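Local coordinates for M32 carboxypeptidase (Chitinophagaceae bacterium, PDB 7A03), which probably trims amino acids from the C-terminal end of peptides, acting as a metal-dependent carboxypeptidase of the M32 family, at residues A[145-150]-A[157-162]; A[366-371]-A[387-392]; A[16-21]-A[283-288]; A[22-27]-A[59-64]. All blocks are in the same frame, centred on the assembly; numbering follows the deposited sequence.

Contact 1 of 4, residues A[145-150]-A[157-162]; sequences KETTVL and YNALLN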
loop_
_atom_site.group_PDB
_atom_site.type_symbol
_atom_site.label_atom_id
_atom_site.label_comp_id
_atom_site.label_asym_id
_atom_site.label_seq_id
_atom_site.Cartn_x
_atom_site.Cartn_y
_atom_site.Cartn_z
ATOM N N LYS A 145 16.456 14.903 -13.088
ATOM C CA LYS A 145 17.821 14.390 -13.244
ATOM C C LYS A 145 17.874 12.881 -12.990
ATOM O O LYS A 145 18.514 12.125 -13.740
ATOM C CB LYS A 145 18.786 15.126 -12.304
ATOM C CG LYS A 145 19.357 16.412 -12.864
ATOM C CD LYS A 145 20.479 16.132 -13.865
ATOM C CE LYS A 145 21.045 17.423 -14.457
ATOM N NZ LYS A 145 21.443 18.410 -13.416
ATOM N N GLU A 146 17.173 12.426 -11.951
ATOM C CA GLU A 146 17.155 11.008 -11.620
ATOM C C GLU A 146 16.540 10.181 -12.744
ATOM O O GLU A 146 16.986 9.057 -13.008
ATOM C CB GLU A 146 16.388 10.798 -10.315
ATOM C CG GLU A 146 16.523 9.400 -9.725
ATOM C CD GLU A 146 15.850 9.280 -8.389
ATOM O OE1 GLU A 146 15.058 10.177 -8.030
ATOM O OE2 GLU A 146 16.123 8.289 -7.685
ATOM N N THR A 147 15.496 10.696 -13.400
ATOM C CA THR A 147 14.950 9.957 -14.535
ATOM C C THR A 147 16.006 9.762 -15.611
ATOM O O THR A 147 16.103 8.682 -16.216
ATOM C CB THR A 147 13.699 10.617 -15.133
ATOM O OG1 THR A 147 14.058 11.774 -15.912
ATOM C CG2 THR A 147 12.694 10.995 -14.062
ATOM N N THR A 148 16.814 10.797 -15.867
ATOM C CA THR A 148 17.859 10.607 -16.877
ATOM C C THR A 148 18.939 9.624 -16.413
ATOM O O THR A 148 19.497 8.886 -17.232
ATOM C CB THR A 148 18.455 11.936 -17.348
ATOM O OG1 THR A 148 18.954 12.674 -16.229
ATOM C CG2 THR A 148 17.398 12.766 -18.065
ATOM N N VAL A 149 19.234 9.591 -15.112
ATOM C CA VAL A 149 20.216 8.638 -14.588
ATOM C C VAL A 149 19.697 7.199 -14.665
ATOM O O VAL A 149 20.441 6.272 -15.008
ATOM C CB VAL A 149 20.634 9.034 -13.159
ATOM C CG1 VAL A 149 21.262 7.854 -12.413
ATOM C CG2 VAL A 149 21.575 10.224 -13.198
ATOM N N LEU A 150 18.420 6.986 -14.339
ATOM C CA LEU A 150 17.863 5.636 -14.329
ATOM C C LEU A 150 17.627 5.105 -15.735
ATOM O O LEU A 150 17.736 3.894 -15.961
ATOM C CB LEU A 150 16.549 5.616 -13.546
ATOM C CG LEU A 150 16.652 5.792 -12.032
ATOM C CD1 LEU A 150 15.297 6.189 -11.463
ATOM C CD2 LEU A 150 17.117 4.493 -11.424
ATOM N N TYR A 157 8.816 9.937 -16.612
ATOM C CA TYR A 157 8.119 9.474 -15.417
ATOM C C TYR A 157 8.127 7.948 -15.298
ATOM O O TYR A 157 8.063 7.428 -14.180
ATOM C CB TYR A 157 6.698 10.051 -15.446
ATOM C CG TYR A 157 5.847 9.841 -14.217
ATOM C CD1 TYR A 157 6.346 10.052 -12.938
ATOM C CD2 TYR A 157 4.526 9.453 -14.348
ATOM C CE1 TYR A 157 5.540 9.872 -11.828
ATOM C CE2 TYR A 157 3.727 9.260 -13.247
ATOM C CZ TYR A 157 4.234 9.468 -11.995
ATOM O OH TYR A 157 3.419 9.281 -10.911
ATOM N N ASN A 158 8.263 7.227 -16.417
ATOM C CA ASN A 158 8.336 5.768 -16.366
ATOM C C ASN A 158 9.494 5.293 -15.510
ATOM O O ASN A 158 9.427 4.205 -14.927
ATOM C CB ASN A 158 8.503 5.196 -17.767
ATOM C CG ASN A 158 7.230 5.281 -18.573
ATOM O OD1 ASN A 158 6.150 5.490 -18.011
ATOM N ND2 ASN A 158 7.340 5.119 -19.886
ATOM N N ALA A 159 10.574 6.074 -15.447
ATOM C CA ALA A 159 11.707 5.667 -14.619
ATOM C C ALA A 159 11.317 5.639 -13.149
ATOM O O ALA A 159 11.757 4.758 -12.394
ATOM C CB ALA A 159 12.901 6.595 -14.848
ATOM N N LEU A 160 10.469 6.582 -12.729
ATOM C CA LEU A 160 10.076 6.644 -11.329
ATOM C C LEU A 160 8.947 5.659 -11.033
ATOM O O LEU A 160 8.984 4.963 -10.010
ATOM C CB LEU A 160 9.692 8.082 -10.966
ATOM C CG LEU A 160 10.767 9.127 -11.323
ATOM C CD1 LEU A 160 10.352 10.510 -10.848
ATOM C CD2 LEU A 160 12.084 8.743 -10.686
ATOM N N LEU A 161 7.954 5.569 -11.927
ATOM C CA LEU A 161 6.916 4.548 -11.794
ATOM C C LEU A 161 7.536 3.166 -11.607
ATOM O O LEU A 161 7.179 2.427 -10.676
ATOM C CB LEU A 161 5.973 4.572 -13.011
ATOM C CG LEU A 161 5.052 5.781 -13.184
ATOM C CD1 LEU A 161 4.450 5.793 -14.564
ATOM C CD2 LEU A 161 3.955 5.795 -12.117
ATOM N N ASN A 162 8.516 2.831 -12.455
ATOM C CA ASN A 162 9.172 1.528 -12.392
ATOM C C ASN A 162 9.864 1.292 -11.055
ATOM O O ASN A 162 9.939 0.148 -10.597
ATOM C CB ASN A 162 10.164 1.392 -13.545
ATOM C CG ASN A 162 10.783 0.016 -13.617
ATOM O OD1 ASN A 162 10.125 -0.947 -13.995
ATOM N ND2 ASN A 162 12.063 -0.080 -13.273
#

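Contact 2 of 4, residues A[366-371]-A[387-392]; sequences YEIEKG and NDYYRQ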
loop_
_atom_site.group_PDB
_atom_site.type_symbol
_atom_site.label_atom_id
_atom_site.label_comp_id
_atom_site.label_asym_id
_atom_site.label_seq_id
_atom_site.Cartn_x
_atom_site.Cartn_y
_atom_site.Cartn_z
ATOM N N TYR A 366 -1.480 11.239 -9.957
ATOM C CA TYR A 366 -0.769 10.678 -11.093
ATOM C C TYR A 366 -0.594 11.736 -12.174
ATOM O O TYR A 366 0.531 11.989 -12.642
ATOM C CB TYR A 366 -1.497 9.424 -11.590
ATOM C CG TYR A 366 -1.065 8.936 -12.936
ATOM C CD1 TYR A 366 0.123 8.238 -13.104
ATOM C CD2 TYR A 366 -1.860 9.164 -14.051
ATOM C CE1 TYR A 366 0.514 7.810 -14.346
ATOM C CE2 TYR A 366 -1.473 8.720 -15.312
ATOM C CZ TYR A 366 -0.279 8.039 -15.439
ATOM O OH TYR A 366 0.138 7.581 -16.664
ATOM N N GLU A 367 -1.676 12.451 -12.506
ATOM C CA GLU A 367 -1.552 13.388 -13.615
ATOM C C GLU A 367 -0.579 14.490 -13.246
ATOM O O GLU A 367 0.299 14.853 -14.047
ATOM C CB GLU A 367 -2.907 13.958 -14.044
ATOM C CG GLU A 367 -3.960 12.910 -14.405
ATOM C CD GLU A 367 -3.643 12.104 -15.662
ATOM O OE1 GLU A 367 -2.791 12.532 -16.473
ATOM O OE2 GLU A 367 -4.266 11.032 -15.841
ATOM N N ILE A 368 -0.643 14.943 -11.993
ATOM C CA ILE A 368 0.230 16.027 -11.577
ATOM C C ILE A 368 1.671 15.559 -11.603
ATOM O O ILE A 368 2.546 16.233 -12.164
ATOM C CB ILE A 368 -0.201 16.560 -10.201
ATOM C CG1 ILE A 368 -1.435 17.445 -10.356
ATOM C CG2 ILE A 368 0.949 17.304 -9.520
ATOM C CD1 ILE A 368 -2.078 17.810 -9.057
ATOM N N GLU A 369 1.930 14.355 -11.073
ATOM C CA GLU A 369 3.311 13.899 -11.065
ATOM C C GLU A 369 3.811 13.756 -12.482
ATOM O O GLU A 369 4.937 14.176 -12.800
ATOM C CB GLU A 369 3.465 12.590 -10.298
ATOM C CG GLU A 369 3.445 12.783 -8.808
ATOM C CD GLU A 369 3.656 11.508 -8.054
ATOM O OE1 GLU A 369 4.017 10.495 -8.689
ATOM O OE2 GLU A 369 3.458 11.523 -6.826
ATOM N N LYS A 370 2.946 13.259 -13.369
ATOM C CA LYS A 370 3.376 13.015 -14.734
ATOM C C LYS A 370 3.746 14.326 -15.400
ATOM O O LYS A 370 4.719 14.384 -16.161
ATOM C CB LYS A 370 2.264 12.290 -15.496
ATOM C CG LYS A 370 2.610 11.943 -16.936
ATOM C CD LYS A 370 1.480 11.166 -17.613
ATOM C CE LYS A 370 0.133 11.820 -17.366
ATOM N NZ LYS A 370 -0.916 11.309 -18.290
ATOM N N GLY A 371 3.026 15.402 -15.057
ATOM C CA GLY A 371 3.338 16.701 -15.619
ATOM C C GLY A 371 4.533 17.349 -14.962
ATOM O O GLY A 371 5.294 18.059 -15.626
ATOM N N ASN A 387 -6.268 22.357 -6.845
ATOM C CA ASN A 387 -7.654 22.696 -6.544
ATOM C C ASN A 387 -8.536 22.569 -7.777
ATOM O O ASN A 387 -9.680 22.108 -7.679
ATOM C CB ASN A 387 -7.735 24.106 -5.959
ATOM C CG ASN A 387 -6.949 24.251 -4.661
ATOM O OD1 ASN A 387 -6.448 23.272 -4.097
ATOM N ND2 ASN A 387 -6.838 25.483 -4.184
ATOM N N ASP A 388 -8.026 22.975 -8.950
ATOM C CA ASP A 388 -8.787 22.827 -10.187
ATOM C C ASP A 388 -9.062 21.360 -10.491
ATOM O O ASP A 388 -10.180 21.001 -10.880
ATOM C CB ASP A 388 -8.039 23.481 -11.348
ATOM C CG ASP A 388 -8.043 24.993 -11.270
ATOM O OD1 ASP A 388 -8.843 25.562 -10.490
ATOM O OD2 ASP A 388 -7.233 25.614 -11.991
ATOM N N TYR A 389 -8.048 20.501 -10.320
ATOM C CA TYR A 389 -8.248 19.066 -10.526
ATOM C C TYR A 389 -9.327 18.531 -9.589
ATOM O O TYR A 389 -10.220 17.771 -9.999
ATOM C CB TYR A 389 -6.922 18.327 -10.287
ATOM C CG TYR A 389 -6.069 18.084 -11.525
ATOM C CD1 TYR A 389 -6.417 17.115 -12.454
ATOM C CD2 TYR A 389 -4.907 18.813 -11.747
ATOM C CE1 TYR A 389 -5.639 16.887 -13.581
ATOM C CE2 TYR A 389 -4.121 18.592 -12.874
ATOM C CZ TYR A 389 -4.497 17.628 -13.785
ATOM O OH TYR A 389 -3.723 17.399 -14.899
ATOM N N TYR A 390 -9.258 18.921 -8.316
ATOM C CA TYR A 390 -10.239 18.438 -7.354
ATOM C C TYR A 390 -11.646 18.906 -7.705
ATOM O O TYR A 390 -12.610 18.138 -7.590
ATOM C CB TYR A 390 -9.855 18.855 -5.937
ATOM C CG TYR A 390 -9.104 17.759 -5.227
ATOM C CD1 TYR A 390 -7.798 17.455 -5.573
ATOM C CD2 TYR A 390 -9.711 17.004 -4.226
ATOM C CE1 TYR A 390 -7.095 16.433 -4.928
ATOM C CE2 TYR A 390 -9.027 15.977 -3.580
ATOM C CZ TYR A 390 -7.707 15.705 -3.931
ATOM O OH TYR A 390 -7.011 14.684 -3.291
ATOM N N ARG A 391 -11.790 20.157 -8.139
ATOM C CA ARG A 391 -13.124 20.622 -8.490
ATOM C C ARG A 391 -13.635 19.921 -9.740
ATOM O O ARG A 391 -14.807 19.529 -9.805
ATOM C CB ARG A 391 -13.130 22.132 -8.692
ATOM C CG ARG A 391 -14.506 22.673 -9.002
ATOM C CD ARG A 391 -14.574 24.132 -8.674
ATOM N NE ARG A 391 -15.927 24.655 -8.786
ATOM C CZ ARG A 391 -16.221 25.937 -8.623
ATOM N NH1 ARG A 391 -15.248 26.796 -8.346
ATOM N NH2 ARG A 391 -17.471 26.361 -8.730
ATOM N N GLN A 392 -12.770 19.755 -10.741
ATOM C CA GLN A 392 -13.197 19.184 -12.015
ATOM C C GLN A 392 -13.657 17.744 -11.843
ATOM O O GLN A 392 -14.724 17.357 -12.342
ATOM C CB GLN A 392 -12.049 19.267 -13.022
ATOM C CG GLN A 392 -12.341 18.569 -14.338
ATOM C CD GLN A 392 -11.186 18.640 -15.315
ATOM O OE1 GLN A 392 -10.201 19.345 -15.086
ATOM N NE2 GLN A 392 -11.301 17.906 -16.414
#

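Contact 3 of 4, residues A[16-21]-A[283-288]; sequences QKMQKI and YGLPCG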
loop_
_atom_site.group_PDB
_atom_site.type_symbol
_atom_site.label_atom_id
_atom_site.label_comp_id
_atom_site.label_asym_id
_atom_site.label_seq_id
_atom_site.Cartn_x
_atom_site.Cartn_y
_atom_site.Cartn_z
ATOM N N GLN A 16 24.624 -16.104 2.429
ATOM C CA GLN A 16 25.149 -15.611 3.698
ATOM C C GLN A 16 25.206 -14.085 3.702
ATOM O O GLN A 16 24.773 -13.431 4.662
ATOM C CB GLN A 16 26.530 -16.231 3.950
ATOM C CG GLN A 16 27.209 -15.786 5.233
ATOM C CD GLN A 16 28.005 -14.506 5.054
ATOM O OE1 GLN A 16 28.697 -14.331 4.052
ATOM N NE2 GLN A 16 27.910 -13.602 6.030
ATOM N N LYS A 17 25.696 -13.496 2.606
ATOM C CA LYS A 17 25.779 -12.036 2.552
ATOM C C LYS A 17 24.398 -11.400 2.613
ATOM O O LYS A 17 24.182 -10.409 3.336
ATOM C CB LYS A 17 26.512 -11.594 1.290
ATOM C CG LYS A 17 27.991 -11.931 1.293
ATOM C CD LYS A 17 28.624 -11.560 -0.039
ATOM C CE LYS A 17 30.103 -11.901 -0.056
ATOM N NZ LYS A 17 30.878 -11.140 0.966
ATOM N N MET A 18 23.448 -11.944 1.844
ATOM C CA MET A 18 22.108 -11.369 1.815
ATOM C C MET A 18 21.406 -11.544 3.152
ATOM O O MET A 18 20.641 -10.675 3.580
ATOM C CB MET A 18 21.283 -12.028 0.711
ATOM C CG MET A 18 21.836 -11.812 -0.690
ATOM S SD MET A 18 22.115 -10.079 -1.110
ATOM C CE MET A 18 20.421 -9.524 -1.271
ATOM N N GLN A 19 21.653 -12.660 3.832
ATOM C CA GLN A 19 20.975 -12.871 5.100
ATOM C C GLN A 19 21.541 -11.967 6.185
ATOM O O GLN A 19 20.791 -11.490 7.037
ATOM C CB GLN A 19 20.969 -14.360 5.440
ATOM C CG GLN A 19 20.083 -15.100 4.426
ATOM C CD GLN A 19 19.843 -16.550 4.760
ATOM O OE1 GLN A 19 20.664 -17.202 5.405
ATOM N NE2 GLN A 19 18.707 -17.076 4.300
ATOM N N LYS A 20 22.841 -11.654 6.118
ATOM C CA LYS A 20 23.413 -10.664 7.034
ATOM C C LYS A 20 22.787 -9.286 6.811
ATOM O O LYS A 20 22.370 -8.602 7.768
ATOM C CB LYS A 20 24.929 -10.620 6.820
ATOM C CG LYS A 20 25.669 -9.557 7.621
ATOM C CD LYS A 20 27.159 -9.673 7.352
ATOM C CE LYS A 20 27.912 -8.496 7.936
ATOM N NZ LYS A 20 29.365 -8.586 7.607
ATOM N N ILE A 21 22.678 -8.878 5.537
ATOM C CA ILE A 21 22.023 -7.609 5.224
ATOM C C ILE A 21 20.597 -7.602 5.759
ATOM O O ILE A 21 20.131 -6.611 6.336
ATOM C CB ILE A 21 22.053 -7.358 3.706
ATOM C CG1 ILE A 21 23.480 -7.085 3.228
ATOM C CG2 ILE A 21 21.133 -6.198 3.325
ATOM C CD1 ILE A 21 23.645 -7.317 1.743
ATOM N N TYR A 283 14.490 -16.221 3.351
ATOM C CA TYR A 283 14.751 -15.020 4.131
ATOM C C TYR A 283 15.916 -14.235 3.536
ATOM O O TYR A 283 16.984 -14.791 3.275
ATOM C CB TYR A 283 15.118 -15.479 5.537
ATOM C CG TYR A 283 15.600 -14.394 6.478
ATOM C CD1 TYR A 283 14.695 -13.603 7.163
ATOM C CD2 TYR A 283 16.965 -14.172 6.691
ATOM C CE1 TYR A 283 15.119 -12.624 8.042
ATOM C CE2 TYR A 283 17.389 -13.193 7.570
ATOM C CZ TYR A 283 16.468 -12.425 8.235
ATOM O OH TYR A 283 16.894 -11.459 9.108
ATOM N N GLY A 284 15.698 -12.943 3.300
ATOM C CA GLY A 284 16.743 -12.091 2.765
ATOM C C GLY A 284 16.908 -12.112 1.262
ATOM O O GLY A 284 17.692 -11.316 0.733
ATOM N N LEU A 285 16.184 -12.970 0.547
ATOM C CA LEU A 285 16.364 -13.164 -0.885
ATOM C C LEU A 285 15.124 -12.698 -1.632
ATOM O O LEU A 285 14.025 -12.658 -1.068
ATOM C CB LEU A 285 16.602 -14.649 -1.191
ATOM C CG LEU A 285 17.599 -15.361 -0.272
ATOM C CD1 LEU A 285 17.783 -16.818 -0.687
ATOM C CD2 LEU A 285 18.947 -14.663 -0.322
ATOM N N PRO A 286 15.261 -12.348 -2.917
ATOM C CA PRO A 286 14.095 -11.819 -3.641
ATOM C C PRO A 286 12.890 -12.743 -3.618
ATOM O O PRO A 286 11.757 -12.268 -3.484
ATOM C CB PRO A 286 14.638 -11.566 -5.058
ATOM C CG PRO A 286 16.122 -11.318 -4.836
ATOM C CD PRO A 286 16.493 -12.275 -3.723
ATOM N N CYS A 287 13.104 -14.055 -3.698
ATOM C CA CYS A 287 11.980 -14.981 -3.638
ATOM C C CYS A 287 11.443 -15.176 -2.220
ATOM O O CYS A 287 10.529 -15.979 -2.034
ATOM C CB CYS A 287 12.297 -16.297 -4.357
ATOM S SG CYS A 287 12.549 -16.070 -6.146
ATOM N N GLY A 288 11.955 -14.441 -1.230
ATOM C CA GLY A 288 11.350 -14.384 0.088
ATOM C C GLY A 288 10.750 -13.043 0.457
ATOM O O GLY A 288 10.408 -12.840 1.627
HETATM O O HOH W 1 18.821 -9.110 2.075
#

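Contact 4 of 4, residues A[22-27]-A[59-64]; sequences ADVRNA and HELFTA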
loop_
_atom_site.group_PDB
_atom_site.type_symbol
_atom_site.label_atom_id
_atom_site.label_comp_id
_atom_site.label_asym_id
_atom_site.label_seq_id
_atom_site.Cartn_x
_atom_site.Cartn_y
_atom_site.Cartn_z
ATOM N N ALA A 22 19.874 -8.703 5.553
ATOM C CA ALA A 22 18.495 -8.778 6.018
ATOM C C ALA A 22 18.415 -8.698 7.537
ATOM O O ALA A 22 17.476 -8.112 8.082
ATOM C CB ALA A 22 17.834 -10.063 5.510
ATOM N N ASP A 23 19.380 -9.300 8.242
ATOM C CA ASP A 23 19.405 -9.184 9.698
ATOM C C ASP A 23 19.502 -7.730 10.127
ATOM O O ASP A 23 18.790 -7.293 11.044
ATOM C CB ASP A 23 20.591 -9.960 10.277
ATOM C CG ASP A 23 20.403 -11.449 10.224
ATOM O OD1 ASP A 23 19.252 -11.906 10.020
ATOM O OD2 ASP A 23 21.396 -12.180 10.393
ATOM N N VAL A 24 20.393 -6.968 9.483
ATOM C CA VAL A 24 20.488 -5.543 9.809
ATOM C C VAL A 24 19.186 -4.816 9.487
ATOM O O VAL A 24 18.710 -3.982 10.271
ATOM C CB VAL A 24 21.690 -4.888 9.106
ATOM C CG1 VAL A 24 21.789 -3.431 9.525
ATOM C CG2 VAL A 24 22.985 -5.628 9.451
ATOM N N ARG A 25 18.600 -5.094 8.319
ATOM C CA ARG A 25 17.393 -4.367 7.927
ATOM C C ARG A 25 16.223 -4.700 8.846
ATOM O O ARG A 25 15.423 -3.828 9.199
ATOM C CB ARG A 25 17.062 -4.641 6.457
ATOM C CG ARG A 25 18.117 -4.104 5.501
ATOM C CD ARG A 25 17.557 -3.678 4.150
ATOM N NE ARG A 25 18.631 -3.206 3.273
ATOM C CZ ARG A 25 19.073 -1.950 3.232
ATOM N NH1 ARG A 25 18.533 -1.024 4.016
ATOM N NH2 ARG A 25 20.062 -1.615 2.406
ATOM N N ASN A 26 16.146 -5.947 9.299
ATOM C CA ASN A 26 15.084 -6.302 10.227
ATOM C C ASN A 26 15.334 -5.724 11.616
ATOM O O ASN A 26 14.376 -5.382 12.315
ATOM C CB ASN A 26 14.905 -7.816 10.253
ATOM C CG ASN A 26 14.205 -8.311 9.006
ATOM O OD1 ASN A 26 13.143 -7.785 8.634
ATOM N ND2 ASN A 26 14.788 -9.299 8.346
ATOM N N ALA A 27 16.603 -5.568 12.022
ATOM C CA ALA A 27 16.870 -4.845 13.264
ATOM C C ALA A 27 16.374 -3.411 13.162
ATOM O O ALA A 27 15.776 -2.874 14.103
ATOM C CB ALA A 27 18.373 -4.864 13.570
ATOM N N HIS A 59 23.562 -0.267 3.969
ATOM C CA HIS A 59 23.832 0.200 2.622
ATOM C C HIS A 59 25.254 -0.153 2.232
ATOM O O HIS A 59 25.509 -0.609 1.100
ATOM C CB HIS A 59 23.585 1.706 2.552
ATOM C CG HIS A 59 23.837 2.296 1.200
ATOM N ND1 HIS A 59 22.878 2.335 0.211
ATOM C CD2 HIS A 59 24.950 2.860 0.671
ATOM C CE1 HIS A 59 23.387 2.903 -0.868
ATOM N NE2 HIS A 59 24.640 3.231 -0.616
ATOM N N GLU A 60 26.192 -0.005 3.181
ATOM C CA GLU A 60 27.567 -0.401 2.910
ATOM C C GLU A 60 27.618 -1.864 2.505
ATOM O O GLU A 60 28.308 -2.231 1.543
ATOM C CB GLU A 60 28.441 -0.168 4.147
ATOM C CG GLU A 60 28.678 1.296 4.484
ATOM C CD GLU A 60 29.304 1.508 5.863
ATOM O OE1 GLU A 60 29.415 0.540 6.658
ATOM O OE2 GLU A 60 29.695 2.657 6.151
ATOM N N LEU A 61 26.842 -2.707 3.193
ATOM C CA LEU A 61 26.894 -4.124 2.872
ATOM C C LEU A 61 26.299 -4.384 1.495
ATOM O O LEU A 61 26.849 -5.170 0.711
ATOM C CB LEU A 61 26.199 -4.933 3.965
ATOM C CG LEU A 61 26.933 -4.892 5.310
ATOM C CD1 LEU A 61 26.041 -5.429 6.425
ATOM C CD2 LEU A 61 28.232 -5.691 5.191
ATOM N N PHE A 62 25.217 -3.688 1.153
ATOM C CA PHE A 62 24.582 -4.030 -0.107
ATOM C C PHE A 62 25.267 -3.406 -1.314
ATOM O O PHE A 62 24.952 -3.782 -2.448
ATOM C CB PHE A 62 23.093 -3.698 -0.101
ATOM C CG PHE A 62 22.392 -4.219 -1.297
ATOM C CD1 PHE A 62 22.368 -5.581 -1.547
ATOM C CD2 PHE A 62 21.812 -3.357 -2.208
ATOM C CE1 PHE A 62 21.729 -6.078 -2.671
ATOM C CE2 PHE A 62 21.183 -3.845 -3.331
ATOM C CZ PHE A 62 21.141 -5.206 -3.561
ATOM N N THR A 63 26.205 -2.488 -1.105
ATOM C CA THR A 63 26.978 -1.911 -2.198
ATOM C C THR A 63 28.390 -2.472 -2.252
ATOM O O THR A 63 29.200 -2.005 -3.060
ATOM C CB THR A 63 27.020 -0.381 -2.088
ATOM O OG1 THR A 63 27.579 -0.003 -0.817
ATOM C CG2 THR A 63 25.633 0.216 -2.254
ATOM N N ALA A 64 28.695 -3.472 -1.428
ATOM C CA ALA A 64 30.056 -3.969 -1.305
ATOM C C ALA A 64 30.527 -4.564 -2.631
ATOM O O ALA A 64 29.785 -5.311 -3.274
ATOM C CB ALA A 64 30.129 -5.049 -0.227
#

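Contact 1 of 4, residues A[145-150]-A[157-162]
Thr-147, Leu-150 and the carboxylate end of Glu-146 meet Ala-159 and Leu-160 where two successive helices of a helix-loop-helix unit cross. The short axes run at 78° to one another and approach to 8.4 Å, an approach consistent with the small Ala-159 at the crossing. Its CB reaches the opposite backbone, 3.9 Å from Thr-147 CA, and also faces the CB of Leu-150. Leu-160 flanks this point. From its CB, chi1 of -53° sets CG beside the backbone N and sends the branch across to the other helix. CG lies 3.8 Å from Thr-147 CG2, the two side chains crossing at a slant; CD1 stays against the same methyl, while CD2 extends further, 4.2 Å from Leu-150 CD1 and equally near Glu-146 OE1. The carboxylate of Glu-146 is nonetheless satisfied elsewhere, by Tyr-101 and Lys-143, and the hydroxyl of Thr-147 turns back to the carbonyl of Arg-144, while its methyl CG2 meets Leu-160. An alanine in place of Leu-160 is likely to open a gap beside Thr-147 CG2 and take from Leu-150 CD1 its contact with the leucine's CD2. Ile-373 of helix 358-374 also packs on both Thr-147 and Leu-160. Leu-150 CD1 rests 3.9 Å from the carbonyl O of Ala-159.

Contact 2 of 4, residues A[366-371]-A[387-392]
The phenol ring of Tyr-389 is the flat group that bridges the contact, and two aliphatic groups approach it obliquely. Ile-368 touches the side of the ring that carries CD2 and CE2, with its CG1 3.9 Å from CE2 and its CD1 4.0 Å from CD2. Glu-367 meets the far end, its CB standing 3.6 Å from Tyr-389 OH and also against CZ and CE1. A second aromatic, Tyr-390, turns from this interface to stack on Trp-386, and its hydroxyl is hydrogen-bonded to His-361 and Arg-365. Tyr-389 and Ile-368 lie alongside, sliding past each other in opposite directions, and the long phenol spans helices whose nearest CA atoms, those of Ile-368 and Tyr-389, are 9.1 Å apart. The pair belongs to a helix-loop-helix unit, helices 358-374 and 382-394 following one another in the mainly helical M32 fold. Ile-364, one turn before Ile-368 on the first helix, gives Tyr-389 a further apolar neighbour, whereas Leu-382 and Trp-386 cover Ile-368 from the second. Glu-367 offers only its methylene to the ring because its chain bends at chi2 (-67°), carrying the carboxylate away along its own helix. There OE1 takes a 2.9 Å salt bridge from Lys-370 NZ, three residues on, which arrives on the syn side 22° out of the carboxylate plane. Lys-370 NZ has a second acidic partner, Asp-174 of helix 170-192, so its positive charge is probably balanced by two carboxylates.

Contact 3 of 4, residues A[16-21]-A[283-288]
Gln-19 crosses Tyr-283 at a slant, its amide plane turned 63° from the phenol ring. Beyond CG the glutamine chain is extended, carrying NE2 to the backbone O of Tyr-283, 3.0 Å away, in a fairly straight bond (157° at the hydrogen) that lies nearly in the plane of the amide. The ring sits against Gln-19 CG through CD2 and anchors its hydroxyl further along helix 9-37, on Asp-23 and Asn-26. Met-18 and Leu-285 also cross, with Met-18 CB 3.7 Å from Leu-285 CD2. Gly-284 lies between these pairs, its CA 4.9 Å from that of Gln-19; its positive phi of 84°, and the nearness of Met-18 O to where a CB would stand, make a side chain difficult here. With an alanine in place of Gln-19, the Tyr-283 carbonyl would probably lose this donor and the ring its packing against CG. One water donates to both Met-18 O and Gly-284 O, 2.8 Å from each. The loop, which follows helix 258-277 with its probable metal-binding HExxH motif, is thus tied across these two segments by uncharged hydrogen bonds, direct and water-mediated, beside a small apolar patch.

Contact 4 of 4, residues A[22-27]-A[59-64]
Val-24 faces Leu-61 and Arg-25 faces His-59 across two helical segments that run in roughly opposite directions, with CA atoms 9.5 Å apart in each pair. At that separation no backbone meets backbone, and each contact involves a side chain. Val-24 CG2 meets Leu-61 CD1 at 4.3 Å, a loose apolar touch in which one methyl from each branch faces the other. The pair is flanked by Lys-20 and Ile-21, which also pack on Leu-61, and by Ala-58 beside Val-24. Such contacts join the arms of a helical hairpin at the surface, formed by helix 9-37 and helix 44-62, the first two helices of the chain. Arg-25 reaches across to the second helix with its chain bent at chi2 (-149°), so that NH2 arrives near the last turn. It lies 4.1 Å from His-59 N and 4.5 Å from Phe-62 CB, the latter near the plane of the guanidinium at its edge; these are loose contacts, with no hydrogen bond across the two segments. The CB of His-59 points away from the first helix, and its ring carries Thr-63 CG2 over one face, 3.5 Å above the plane. Thr-63, the first residue to leave helical geometry, returns its hydroxyl to the backbone O of His-59 (OG1 to O 2.9 Å). The same carbonyl accepts the backbone N of Thr-63, and the two donors together pin the last turn before Ala-64, at the N-cap position of helix 65-74.

The four contacts form two groups in a mostly helical chain. Contacts 3 and 4, with centres about 9 Å apart, both use helix 9-37, and contact 4 is nested in the long loop that contact 3 closes. Contacts 1 and 2, about 20 Å apart, follow one another along the chain and touch where Tyr-157 OH lies 2.6 Å from Glu-369 OE1, a probable hydrogen bond. Contacts 2 and 3 are about 40 Å apart, on opposite sides of the chain's centre. Contacts 1, 2 and 4 thus join helices near in sequence, while contact 3 joins the N-terminal hairpin to the loop after the helix with the probable HExxH motif.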